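Side-chain contacts in glycoside hydrolase family protein (Novosphingobium sp. PP1Y, PDB 6Q2F), which acts as an alpha-L-rhamnosidase, a glycoside hydrolase that probably releases alpha-L-rhamnose units from its glycoside substrates: residues V104-T107 with P108-D112; Y551-R554 with R555-D559; D559-A562 with S563-G567; W653-P657 with K658-R662; R662-D665 with L666-V669. One frame throughout, in Å; residues are numbered along the deposited sequence.

Overall arrangement
All five contacts are local and lie on, or at the start of, helices that connect strands of a (beta/alpha)8 barrel. Interactions 2 and 3 follow one another along helix 543-575, share Asp559 and have centres 12 Å apart; interactions 4 and 5 do the same at helix 657-670, sharing Arg662. Nearest atoms of interactions 3 and 5 are about 19 Å apart, those of interactions 1 and 3 about 15 Å. A sodium ion, bound by Asp503, Ser504, Glu583, Glu586 and Glu644 on or just after barrel strands 497-502, 579-582 and 642-649, lies about 10 Å from the side chain of Tyr566 (interaction 3) and about 12 Å from that of Glu667 (interaction 5).

Interaction 1 of 5, residues V104-T107 with P108-D112; sequences VYMT and PEWKD
Trp110, on the first turn of helix 108-124, packs against the type II beta turn Val104-Thr107, whose last residue is the N-cap of that helix; the helix links strands 85-91 and 127-131 of the (beta/alpha)8 barrel. With CG anti to the backbone N (chi1 -172°), the indole is laid against the turn. Tyr105 CA stands over its five-membered ring, 3.6 Å from the centroid, while the Tyr105 ring turns an edge to the six-membered ring in a T-shaped stack, planes 64° apart, that brings Tyr105 CD1 to 3.4 Å from Trp110 CZ2. Met106, present as selenomethionine, makes an oblique Met-aromatic contact, and its CE lies 3.7 Å from Trp110 CZ3. Indole NE1 is bonded to Asp90 OD1, which probably fixes the ring's rotation further. Thr107 serves both turn and helix. Its OG1 donates to Val104 O at 2.6 Å, in the carbonyl plane on a lone pair, and its backbone N reaches the same oxygen, so two bonds clamp the turn shut. Its carbonyl O accepts Lys111 N at 2.7 Å, nearly straight. Lys111 folds over the turn, CD 3.5 Å from Met106 O; its ammonium forms a salt bridge with Asp485, and NZ also donates to a water at 2.8 Å, which in turn makes a weak bond to Met106 O.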
# COMPACT_ATOMS: atom_id res chain seq x y z
N VAL A 104 8.34 -5.80 29.49
CA VAL A 104 7.11 -6.39 28.97
C VAL A 104 6.06 -5.30 28.78
O VAL A 104 5.79 -4.50 29.69
CB VAL A 104 6.60 -7.50 29.91
CG1 VAL A 104 5.24 -8.04 29.44
CG2 VAL A 104 7.64 -8.63 29.96
N TYR A 105 5.45 -5.29 27.60
CA TYR A 105 4.46 -4.30 27.19
C TYR A 105 3.45 -3.97 28.29
O TYR A 105 2.78 -4.86 28.81
CB TYR A 105 3.73 -4.83 25.95
CG TYR A 105 2.69 -3.88 25.39
CD1 TYR A 105 3.07 -2.78 24.65
CD2 TYR A 105 1.34 -4.11 25.57
CE1 TYR A 105 2.12 -1.91 24.11
CE2 TYR A 105 0.38 -3.26 25.01
CZ TYR A 105 0.79 -2.16 24.30
OH TYR A 105 -0.13 -1.31 23.78
N MSE A 106 3.36 -2.68 28.62
CA MSE A 106 2.44 -2.10 29.59
C MSE A 106 2.67 -2.47 31.06
O MSE A 106 1.83 -2.14 31.88
CB MSE A 106 0.97 -2.45 29.25
CG MSE A 106 0.41 -1.62 28.05
SE MSE A 106 0.31 0.32 28.38
CE MSE A 106 0.34 0.97 26.51
N THR A 107 3.78 -3.14 31.40
CA THR A 107 4.16 -3.25 32.80
C THR A 107 4.75 -1.93 33.27
O THR A 107 5.16 -1.09 32.46
CB THR A 107 5.19 -4.36 33.01
OG1 THR A 107 6.35 -4.08 32.22
CG2 THR A 107 4.61 -5.72 32.64
N PRO A 108 4.80 -1.70 34.60
CA PRO A 108 5.37 -0.44 35.10
C PRO A 108 6.69 -0.03 34.46
O PRO A 108 6.81 1.11 34.00
CB PRO A 108 5.50 -0.71 36.60
CG PRO A 108 4.23 -1.54 36.88
CD PRO A 108 4.14 -2.46 35.68
N GLU A 109 7.67 -0.92 34.37
CA GLU A 109 8.96 -0.52 33.81
C GLU A 109 8.84 -0.19 32.33
O GLU A 109 9.49 0.74 31.85
CB GLU A 109 10.01 -1.60 34.03
CG GLU A 109 11.45 -1.09 33.81
CD GLU A 109 12.52 -2.02 34.38
OE1 GLU A 109 13.71 -1.81 34.07
OE2 GLU A 109 12.17 -2.94 35.14
N TRP A 110 8.02 -0.94 31.59
CA TRP A 110 7.75 -0.61 30.20
C TRP A 110 7.07 0.75 30.10
O TRP A 110 7.45 1.60 29.27
CB TRP A 110 6.89 -1.69 29.55
CG TRP A 110 6.72 -1.52 28.08
CD1 TRP A 110 7.45 -2.13 27.09
CD2 TRP A 110 5.77 -0.67 27.42
NE1 TRP A 110 7.00 -1.71 25.85
CE2 TRP A 110 5.98 -0.82 26.03
CE3 TRP A 110 4.76 0.19 27.86
CZ2 TRP A 110 5.21 -0.13 25.07
CZ3 TRP A 110 3.99 0.89 26.90
CH2 TRP A 110 4.22 0.72 25.52
N LYS A 111 6.07 1.00 30.95
CA LYS A 111 5.34 2.25 30.85
C LYS A 111 6.24 3.43 31.19
O LYS A 111 6.15 4.48 30.55
CB LYS A 111 4.09 2.23 31.75
CG LYS A 111 3.02 1.27 31.24
CD LYS A 111 1.71 1.34 32.02
CE LYS A 111 1.86 1.12 33.52
NZ LYS A 111 0.51 1.28 34.16
N ASP A 112 7.13 3.25 32.16
CA ASP A 112 8.06 4.31 32.49
C ASP A 112 9.04 4.56 31.35
O ASP A 112 9.39 5.71 31.07
CB ASP A 112 8.81 3.97 33.78
CG ASP A 112 9.52 5.17 34.36
OD1 ASP A 112 8.86 6.23 34.53
OD2 ASP A 112 10.73 5.07 34.62
O HOH W 1 -0.99 -0.87 33.22

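Interaction 2 of 5, residues Y551-R554 with R555-D559; sequences YDYR and RTLAD
Residues one helical turn apart meet here, in a largely buried part of helix 543-575, which connects strands 497-502 and 579-582 of the barrel: Tyr551 meets Arg555 and Tyr553 meets Leu557 through their side chains, while Thr556 binds the backbone O of Asp552. Tyr551 and Arg555 run side by side and point the same way. Both start with CG anti to the backbone N (chi1 179° for Arg555), and the extended arginine chain passes along the phenol, CD 3.9 Å from Tyr551 CE1. At the far end Arg555 NH1 donates to Tyr551 OH at 2.9 Å, the oxygen lying at the guanidinium edge, although the place of NH1 is less sure. The same uncertain NH1 is also in a salt bridge with Glu740, whose backbone O bonds to Tyr551 OH. Asp552 O is gripped twice by Thr556: OG1 at 2.9 Å and the backbone N at 3.0 Å arrive from opposite faces of the carbonyl plane. Thr556 OG1 is also bonded to Arg524, so the hydroxyl joins helix 543-575 to helix 516-524. Tyr553 and Leu557 meet more loosely, CE2 of the ring 4.0 Å from Leu557 CD1, and Tyr553 OH bonds onward to Asn511 O. Backbone bonds such as Ala558 N to Arg554 O, 3.0 Å, continue the i to i+4 bonding of an alpha-helix, whose threonine hydroxyl folds back onto the carbonyl of the preceding turn.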
# COMPACT_ATOMS: atom_id res chain seq x y z
N TYR A 551 -22.90 -7.11 -5.26
CA TYR A 551 -22.12 -5.89 -5.44
C TYR A 551 -22.52 -4.81 -4.43
O TYR A 551 -21.67 -4.20 -3.78
CB TYR A 551 -22.28 -5.35 -6.87
CG TYR A 551 -21.69 -3.96 -7.07
CD1 TYR A 551 -22.44 -2.82 -6.84
CD2 TYR A 551 -20.36 -3.79 -7.47
CE1 TYR A 551 -21.90 -1.54 -6.99
CE2 TYR A 551 -19.81 -2.51 -7.64
CZ TYR A 551 -20.58 -1.40 -7.39
OH TYR A 551 -20.06 -0.12 -7.55
N ASP A 552 -23.83 -4.56 -4.31
CA ASP A 552 -24.33 -3.58 -3.36
C ASP A 552 -23.97 -3.95 -1.93
O ASP A 552 -23.70 -3.08 -1.09
CB ASP A 552 -25.86 -3.44 -3.49
CG ASP A 552 -26.27 -2.69 -4.74
OD1 ASP A 552 -25.42 -1.92 -5.26
OD2 ASP A 552 -27.43 -2.86 -5.21
N TYR A 553 -23.98 -5.25 -1.62
CA TYR A 553 -23.62 -5.69 -0.28
C TYR A 553 -22.14 -5.45 -0.02
O TYR A 553 -21.77 -4.88 1.00
CB TYR A 553 -24.01 -7.15 -0.09
CG TYR A 553 -23.98 -7.61 1.34
CD1 TYR A 553 -25.10 -7.50 2.15
CD2 TYR A 553 -22.82 -8.16 1.89
CE1 TYR A 553 -25.09 -7.92 3.46
CE2 TYR A 553 -22.79 -8.58 3.21
CZ TYR A 553 -23.93 -8.46 3.99
OH TYR A 553 -23.92 -8.88 5.30
N ARG A 554 -21.29 -5.87 -0.96
CA ARG A 554 -19.86 -5.60 -0.84
C ARG A 554 -19.61 -4.11 -0.74
O ARG A 554 -18.74 -3.67 0.02
CB ARG A 554 -19.09 -6.20 -2.02
CG ARG A 554 -19.10 -7.74 -2.04
CD ARG A 554 -18.07 -8.27 -3.04
NE ARG A 554 -18.26 -7.65 -4.35
CZ ARG A 554 -19.16 -8.06 -5.24
NH1 ARG A 554 -19.94 -9.11 -4.98
NH2 ARG A 554 -19.26 -7.44 -6.40
N ARG A 555 -20.38 -3.31 -1.48
CA ARG A 555 -20.14 -1.87 -1.46
C ARG A 555 -20.52 -1.27 -0.12
O ARG A 555 -19.87 -0.32 0.36
CB ARG A 555 -20.92 -1.20 -2.60
CG ARG A 555 -20.73 0.31 -2.64
CD ARG A 555 -21.05 0.85 -4.01
NE ARG A 555 -20.91 2.31 -4.06
CZ ARG A 555 -20.91 3.01 -5.18
NH1 ARG A 555 -21.01 2.39 -6.35
NH2 ARG A 555 -20.77 4.34 -5.14
N THR A 556 -21.55 -1.80 0.52
CA THR A 556 -21.90 -1.30 1.84
C THR A 556 -20.80 -1.60 2.85
O THR A 556 -20.49 -0.77 3.71
CB THR A 556 -23.23 -1.92 2.27
OG1 THR A 556 -24.24 -1.55 1.32
CG2 THR A 556 -23.63 -1.43 3.65
N LEU A 557 -20.20 -2.79 2.76
CA LEU A 557 -19.10 -3.11 3.67
C LEU A 557 -17.93 -2.14 3.44
O LEU A 557 -17.36 -1.61 4.40
CB LEU A 557 -18.65 -4.56 3.45
CG LEU A 557 -19.66 -5.68 3.72
CD1 LEU A 557 -19.14 -7.02 3.21
CD2 LEU A 557 -19.93 -5.77 5.23
N ALA A 558 -17.61 -1.88 2.17
CA ALA A 558 -16.54 -0.93 1.86
C ALA A 558 -16.88 0.45 2.39
O ALA A 558 -16.01 1.12 2.97
CB ALA A 558 -16.29 -0.89 0.36
N ASP A 559 -18.14 0.89 2.24
CA ASP A 559 -18.55 2.19 2.77
C ASP A 559 -18.36 2.24 4.28
O ASP A 559 -17.92 3.26 4.84
CB ASP A 559 -20.02 2.47 2.43
CG ASP A 559 -20.24 2.80 0.94
OD1 ASP A 559 -19.28 3.23 0.25
OD2 ASP A 559 -21.40 2.63 0.48

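Interaction 3 of 5, residues D559-A562 with S563-G567; sequences DLLA and SEHYG
Leu561 O is gripped by two successive backbone amides, His565 N at 3.1 Å with an N-H...O angle of 137° and Tyr566 N, also at 3.1 Å but much straighter at 163°. The tyrosine donor comes nearly end-on to the carbonyl, whereas the histidine donor stands above its plane. The second bond spans five residues, as does Gly567 N to Ala562 O at 2.8 Å, so helix 543-575 widens here into a pi-type turn; just before it, Ser563 N and Glu564 N still bond four residues back, to Asp559 O and Leu560 O. Leu561 lies alongside Tyr566, its CG 3.9 Å from CE2 of the ring, and beside His565. His565 ND1 lies over the centre of the Tyr566 ring, 3.2 Å above its plane, while NE2 is bonded to Thr139. Glu564 lies along Leu560, CG to Leu560 CD2 3.8 Å, and a bend at chi2 (-45°) returns its carboxylate to Ser563, whose OG donates to OE2 at 2.7 Å on the anti lone pair. Putting an alanine in place of Ser563 would probably leave Glu564 OE2 without this donor and its bent chain freer to turn. The carbonyl of Leu561 thus takes bonds of both the four-residue and the five-residue kind where the helix widens, and the serine hydroxyl, by donating to the carboxylate, probably helps to stabilise its negative charge.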
# COMPACT_ATOMS: atom_id res chain seq x y z
N ASP A 559 -18.14 0.89 2.24
CA ASP A 559 -18.55 2.19 2.77
C ASP A 559 -18.36 2.24 4.28
O ASP A 559 -17.92 3.26 4.84
CB ASP A 559 -20.02 2.47 2.43
CG ASP A 559 -20.24 2.80 0.94
OD1 ASP A 559 -19.28 3.23 0.25
OD2 ASP A 559 -21.40 2.63 0.48
N LEU A 560 -18.74 1.17 4.98
CA LEU A 560 -18.68 1.20 6.44
C LEU A 560 -17.24 1.13 6.94
O LEU A 560 -16.90 1.77 7.93
CB LEU A 560 -19.55 0.08 7.02
CG LEU A 560 -21.06 0.14 6.72
CD1 LEU A 560 -21.79 -1.10 7.21
CD2 LEU A 560 -21.71 1.39 7.31
N LEU A 561 -16.38 0.38 6.25
CA LEU A 561 -14.96 0.39 6.59
C LEU A 561 -14.43 1.82 6.64
O LEU A 561 -13.84 2.25 7.64
CB LEU A 561 -14.17 -0.44 5.57
CG LEU A 561 -12.68 -0.50 5.88
CD1 LEU A 561 -12.43 -1.25 7.20
CD2 LEU A 561 -11.92 -1.20 4.73
N ALA A 562 -14.70 2.59 5.59
CA ALA A 562 -14.19 3.96 5.50
C ALA A 562 -14.81 4.86 6.55
O ALA A 562 -14.12 5.65 7.19
CB ALA A 562 -14.44 4.52 4.10
N SER A 563 -16.12 4.77 6.74
CA SER A 563 -16.75 5.68 7.70
C SER A 563 -16.68 5.17 9.13
O SER A 563 -16.34 5.93 10.04
CB SER A 563 -18.21 5.95 7.31
OG SER A 563 -19.00 4.79 7.51
N GLU A 564 -16.99 3.89 9.35
CA GLU A 564 -17.13 3.40 10.71
C GLU A 564 -15.78 3.06 11.34
O GLU A 564 -15.59 3.24 12.54
CB GLU A 564 -18.07 2.18 10.76
CG GLU A 564 -19.49 2.46 10.20
CD GLU A 564 -20.08 3.78 10.70
OE1 GLU A 564 -20.58 3.79 11.84
OE2 GLU A 564 -20.01 4.79 9.96
N HIS A 565 -14.82 2.60 10.55
CA HIS A 565 -13.46 2.40 11.08
C HIS A 565 -12.63 3.68 10.93
O HIS A 565 -12.32 4.35 11.92
CB HIS A 565 -12.79 1.19 10.43
CG HIS A 565 -11.44 0.87 11.00
ND1 HIS A 565 -10.28 0.96 10.25
CD2 HIS A 565 -11.07 0.45 12.23
CE1 HIS A 565 -9.25 0.58 11.00
NE2 HIS A 565 -9.70 0.28 12.21
N TYR A 566 -12.28 4.03 9.70
CA TYR A 566 -11.30 5.10 9.51
C TYR A 566 -11.85 6.48 9.85
O TYR A 566 -11.14 7.30 10.44
CB TYR A 566 -10.73 5.04 8.09
CG TYR A 566 -9.88 3.80 7.87
CD1 TYR A 566 -8.58 3.72 8.36
CD2 TYR A 566 -10.39 2.69 7.21
CE1 TYR A 566 -7.80 2.58 8.17
CE2 TYR A 566 -9.62 1.56 7.03
CZ TYR A 566 -8.32 1.51 7.50
OH TYR A 566 -7.57 0.39 7.32
N GLY A 567 -13.13 6.74 9.57
CA GLY A 567 -13.74 7.98 10.05
C GLY A 567 -13.74 8.07 11.57
O GLY A 567 -13.37 9.09 12.16

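Interaction 4 of 5, residues W653-P657 with K658-R662; sequences WAFAP and KDLKR
Phe655 and Leu660 cross their side chains at about a right angle, and CD2 of the phenylalanine ring lies 3.5 Å from Leu660 CD2. The CA of Phe655 stands 3.7 Å from Asp659 OD2, and its carbonyl bonds away from the contact, to Trp707. Ala656 comes next and is held by Asp659 at both of its backbone polar atoms. Its N donates to Asp659 OD2 at 3.0 Å, almost straight at 173° and on the anti lone pair, while its O accepts Asp659 N at 2.8 Å from above the carbonyl plane. Asp659 CG lies beside its own backbone N (chi1 -55°), which folds the carboxylate back towards Ala656. The same OD2 forms a salt bridge with Arg1128, a second partner that probably steadies its negative charge. Pro657, which has no N-H to give, contributes its carbonyl: Leu660 N bonds to Pro657 O at 2.9 Å, again well out of plane, and Lys661 N makes a weak bond to it at 3.1 Å. The bonds from Asp659 N and Leu660 N thus span three residues, while the four-residue bonds, Leu660 N to Ala656 O and Lys661 N to Pro657 O, are weak. Phe655 rests on Ala648 and Leu660 on Met646 of barrel strand 642-649, Leu660 and Pro657 both touch Trp714 of helix 712-726, and Lys658 NZ reaches across to Val1054 O in strand 1047-1055.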
# COMPACT_ATOMS: atom_id res chain seq x y z
N TRP A 653 22.28 -4.73 6.28
CA TRP A 653 23.14 -3.54 6.34
C TRP A 653 23.78 -3.23 4.99
O TRP A 653 24.85 -2.61 4.92
CB TRP A 653 24.20 -3.69 7.44
CG TRP A 653 23.56 -3.57 8.81
CD1 TRP A 653 23.35 -2.42 9.52
CD2 TRP A 653 23.02 -4.63 9.61
NE1 TRP A 653 22.73 -2.70 10.70
CE2 TRP A 653 22.51 -4.05 10.79
CE3 TRP A 653 22.93 -6.02 9.45
CZ2 TRP A 653 21.90 -4.80 11.80
CZ3 TRP A 653 22.31 -6.77 10.45
CH2 TRP A 653 21.80 -6.16 11.61
N ALA A 654 23.11 -3.58 3.90
CA ALA A 654 23.68 -3.43 2.56
C ALA A 654 23.26 -2.12 1.88
O ALA A 654 23.07 -2.08 0.66
CB ALA A 654 23.32 -4.64 1.71
N PHE A 655 23.15 -1.03 2.63
CA PHE A 655 22.72 0.23 2.02
C PHE A 655 23.47 1.41 2.62
O PHE A 655 23.57 1.55 3.84
CB PHE A 655 21.19 0.46 2.21
CG PHE A 655 20.33 -0.65 1.70
CD1 PHE A 655 20.00 -1.72 2.53
CD2 PHE A 655 19.83 -0.61 0.41
CE1 PHE A 655 19.17 -2.75 2.07
CE2 PHE A 655 19.00 -1.63 -0.08
CZ PHE A 655 18.67 -2.70 0.75
N ALA A 656 23.97 2.24 1.74
CA ALA A 656 24.43 3.58 2.03
C ALA A 656 23.54 4.52 1.23
O ALA A 656 22.82 4.07 0.34
CB ALA A 656 25.91 3.76 1.66
N PRO A 657 23.55 5.83 1.52
CA PRO A 657 22.64 6.73 0.79
C PRO A 657 22.78 6.63 -0.72
O PRO A 657 21.79 6.80 -1.44
CB PRO A 657 23.04 8.11 1.32
CG PRO A 657 23.56 7.82 2.70
CD PRO A 657 24.30 6.54 2.57
N LYS A 658 23.96 6.28 -1.20
CA LYS A 658 24.17 6.14 -2.62
C LYS A 658 23.24 5.08 -3.19
O LYS A 658 22.80 5.18 -4.28
CB LYS A 658 25.65 5.91 -2.97
CG LYS A 658 26.07 4.47 -3.15
CD LYS A 658 27.57 4.28 -3.08
CE LYS A 658 28.33 5.10 -4.11
NZ LYS A 658 29.62 4.54 -4.55
N ASP A 659 22.93 4.06 -2.41
CA ASP A 659 22.03 3.01 -2.85
C ASP A 659 20.57 3.36 -2.67
O ASP A 659 19.70 2.70 -3.26
CB ASP A 659 22.29 1.72 -2.07
CG ASP A 659 23.73 1.28 -2.16
OD1 ASP A 659 24.13 0.90 -3.27
OD2 ASP A 659 24.42 1.33 -1.13
N LEU A 660 20.26 4.36 -1.84
CA LEU A 660 18.88 4.63 -1.51
C LEU A 660 18.28 5.76 -2.33
O LEU A 660 17.06 5.89 -2.36
CB LEU A 660 18.76 4.97 -0.03
CG LEU A 660 19.29 3.87 0.90
CD1 LEU A 660 19.25 4.35 2.36
CD2 LEU A 660 18.46 2.60 0.73
N LYS A 661 19.10 6.57 -2.98
CA LYS A 661 18.61 7.81 -3.57
C LYS A 661 17.48 7.55 -4.57
O LYS A 661 16.44 8.21 -4.53
CB LYS A 661 19.76 8.56 -4.25
CG LYS A 661 19.41 9.94 -4.74
CD LYS A 661 20.54 10.44 -5.64
CE LYS A 661 20.27 11.82 -6.23
NZ LYS A 661 18.98 11.90 -7.01
N ARG A 662 17.69 6.59 -5.48
CA ARG A 662 16.69 6.28 -6.49
C ARG A 662 15.36 5.84 -5.88
O ARG A 662 14.30 6.04 -6.50
CB ARG A 662 17.21 5.18 -7.42
CG ARG A 662 17.71 3.95 -6.69
CD ARG A 662 18.48 2.98 -7.60
NE ARG A 662 17.54 1.99 -8.09
CZ ARG A 662 17.53 0.71 -7.76
NH1 ARG A 662 18.45 0.19 -6.97
NH2 ARG A 662 16.57 -0.07 -8.26

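Interaction 5 of 5, residues R662-D665 with L666-V669; sequences RFID and LEFV
The Phe668 ring meets Ile664 obliquely, CE2 lying 3.7 Å from Ile664 CG1, and has Asp665 OD1 at its edge near the ring plane, 4.1 Å from Phe668 CD2; the carboxylate is turned 31° from the ring. A turn earlier, Phe663 CE1 sits over the centre of the Arg662 guanidinium, 3.5 Å above its plane; Arg662 NH2 bonds to Phe612 O, and the Phe612 ring makes a cation-pi contact with it. All but Phe612 belong to helix 657-670, the crossover of the beta-alpha-beta unit formed with barrel strands 642-649 and 674-677. A chi1 of -77° sets Phe668 CG anti to its carbonyl carbon and turns the ring toward Ile664 and against Ser721, Ser722 and Leu725 of helix 712-726. If Phe668 were an alanine, a gap would probably open towards helix 712-726 and Ile664 CG1 would lose the ring packed against it. Ile664 also touches Glu667, its CD1 3.8 Å from OE1, while that oxygen is bonded to Ser645 of strand 642-649. Asp665 OD2 forms a salt bridge with Lys661, which probably balances its buried charge, and Tyr717 OH is a further polar partner, at OD1. Regular backbone bonds run on along the helix, Phe668 N to Ile664 O at 2.9 Å among them. Nearer the kink at residues 662 and 663, Leu666 N reaches Arg662 O at 3.2 Å from 43° outside the carbonyl plane.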
# COMPACT_ATOMS: atom_id res chain seq x y z
N ARG A 662 17.69 6.59 -5.48
CA ARG A 662 16.69 6.28 -6.49
C ARG A 662 15.36 5.84 -5.88
O ARG A 662 14.30 6.04 -6.50
CB ARG A 662 17.21 5.18 -7.42
CG ARG A 662 17.71 3.95 -6.69
CD ARG A 662 18.48 2.98 -7.60
NE ARG A 662 17.54 1.99 -8.09
CZ ARG A 662 17.53 0.71 -7.76
NH1 ARG A 662 18.45 0.19 -6.97
NH2 ARG A 662 16.57 -0.07 -8.26
N PHE A 663 15.37 5.25 -4.67
CA PHE A 663 14.10 4.84 -4.05
C PHE A 663 13.31 6.07 -3.58
O PHE A 663 12.14 6.24 -3.93
CB PHE A 663 14.33 3.85 -2.90
CG PHE A 663 15.11 2.63 -3.29
CD1 PHE A 663 14.80 1.96 -4.46
CD2 PHE A 663 16.15 2.16 -2.50
CE1 PHE A 663 15.52 0.85 -4.86
CE2 PHE A 663 16.88 1.04 -2.88
CZ PHE A 663 16.57 0.38 -4.06
N ILE A 664 13.97 6.96 -2.82
CA ILE A 664 13.31 8.15 -2.27
C ILE A 664 12.91 9.11 -3.38
O ILE A 664 11.91 9.82 -3.26
CB ILE A 664 14.21 8.84 -1.23
CG1 ILE A 664 13.35 9.52 -0.16
CG2 ILE A 664 15.23 9.79 -1.86
CD1 ILE A 664 12.74 8.52 0.83
N ASP A 665 13.70 9.17 -4.46
CA ASP A 665 13.33 9.98 -5.61
C ASP A 665 12.08 9.43 -6.27
O ASP A 665 11.22 10.19 -6.72
CB ASP A 665 14.51 10.07 -6.60
CG ASP A 665 15.71 10.85 -6.04
OD1 ASP A 665 15.58 11.51 -4.98
OD2 ASP A 665 16.79 10.83 -6.66
N LEU A 666 11.93 8.11 -6.31
CA LEU A 666 10.71 7.53 -6.86
C LEU A 666 9.51 7.86 -5.98
O LEU A 666 8.43 8.19 -6.49
CB LEU A 666 10.89 6.02 -7.03
CG LEU A 666 9.61 5.30 -7.46
CD1 LEU A 666 9.16 5.78 -8.87
CD2 LEU A 666 9.79 3.78 -7.44
N GLU A 667 9.67 7.81 -4.66
CA GLU A 667 8.59 8.24 -3.77
C GLU A 667 8.25 9.70 -3.99
O GLU A 667 7.07 10.09 -4.05
CB GLU A 667 8.99 8.02 -2.32
CG GLU A 667 9.17 6.57 -1.95
CD GLU A 667 9.61 6.42 -0.51
OE1 GLU A 667 9.19 7.24 0.32
OE2 GLU A 667 10.40 5.50 -0.24
N PHE A 668 9.28 10.54 -4.10
CA PHE A 668 9.06 11.97 -4.30
C PHE A 668 8.28 12.24 -5.58
O PHE A 668 7.28 12.96 -5.57
CB PHE A 668 10.41 12.69 -4.31
CG PHE A 668 11.02 12.87 -2.94
CD1 PHE A 668 10.21 13.15 -1.84
CD2 PHE A 668 12.38 12.79 -2.75
CE1 PHE A 668 10.75 13.34 -0.59
CE2 PHE A 668 12.94 12.96 -1.49
CZ PHE A 668 12.12 13.25 -0.41
N VAL A 669 8.70 11.64 -6.70
CA VAL A 669 8.07 11.96 -7.98
C VAL A 669 6.68 11.33 -8.10
O VAL A 669 5.88 11.75 -8.95
CB VAL A 669 8.99 11.54 -9.15
CG1 VAL A 669 8.85 10.04 -9.46
CG2 VAL A 669 8.72 12.41 -10.38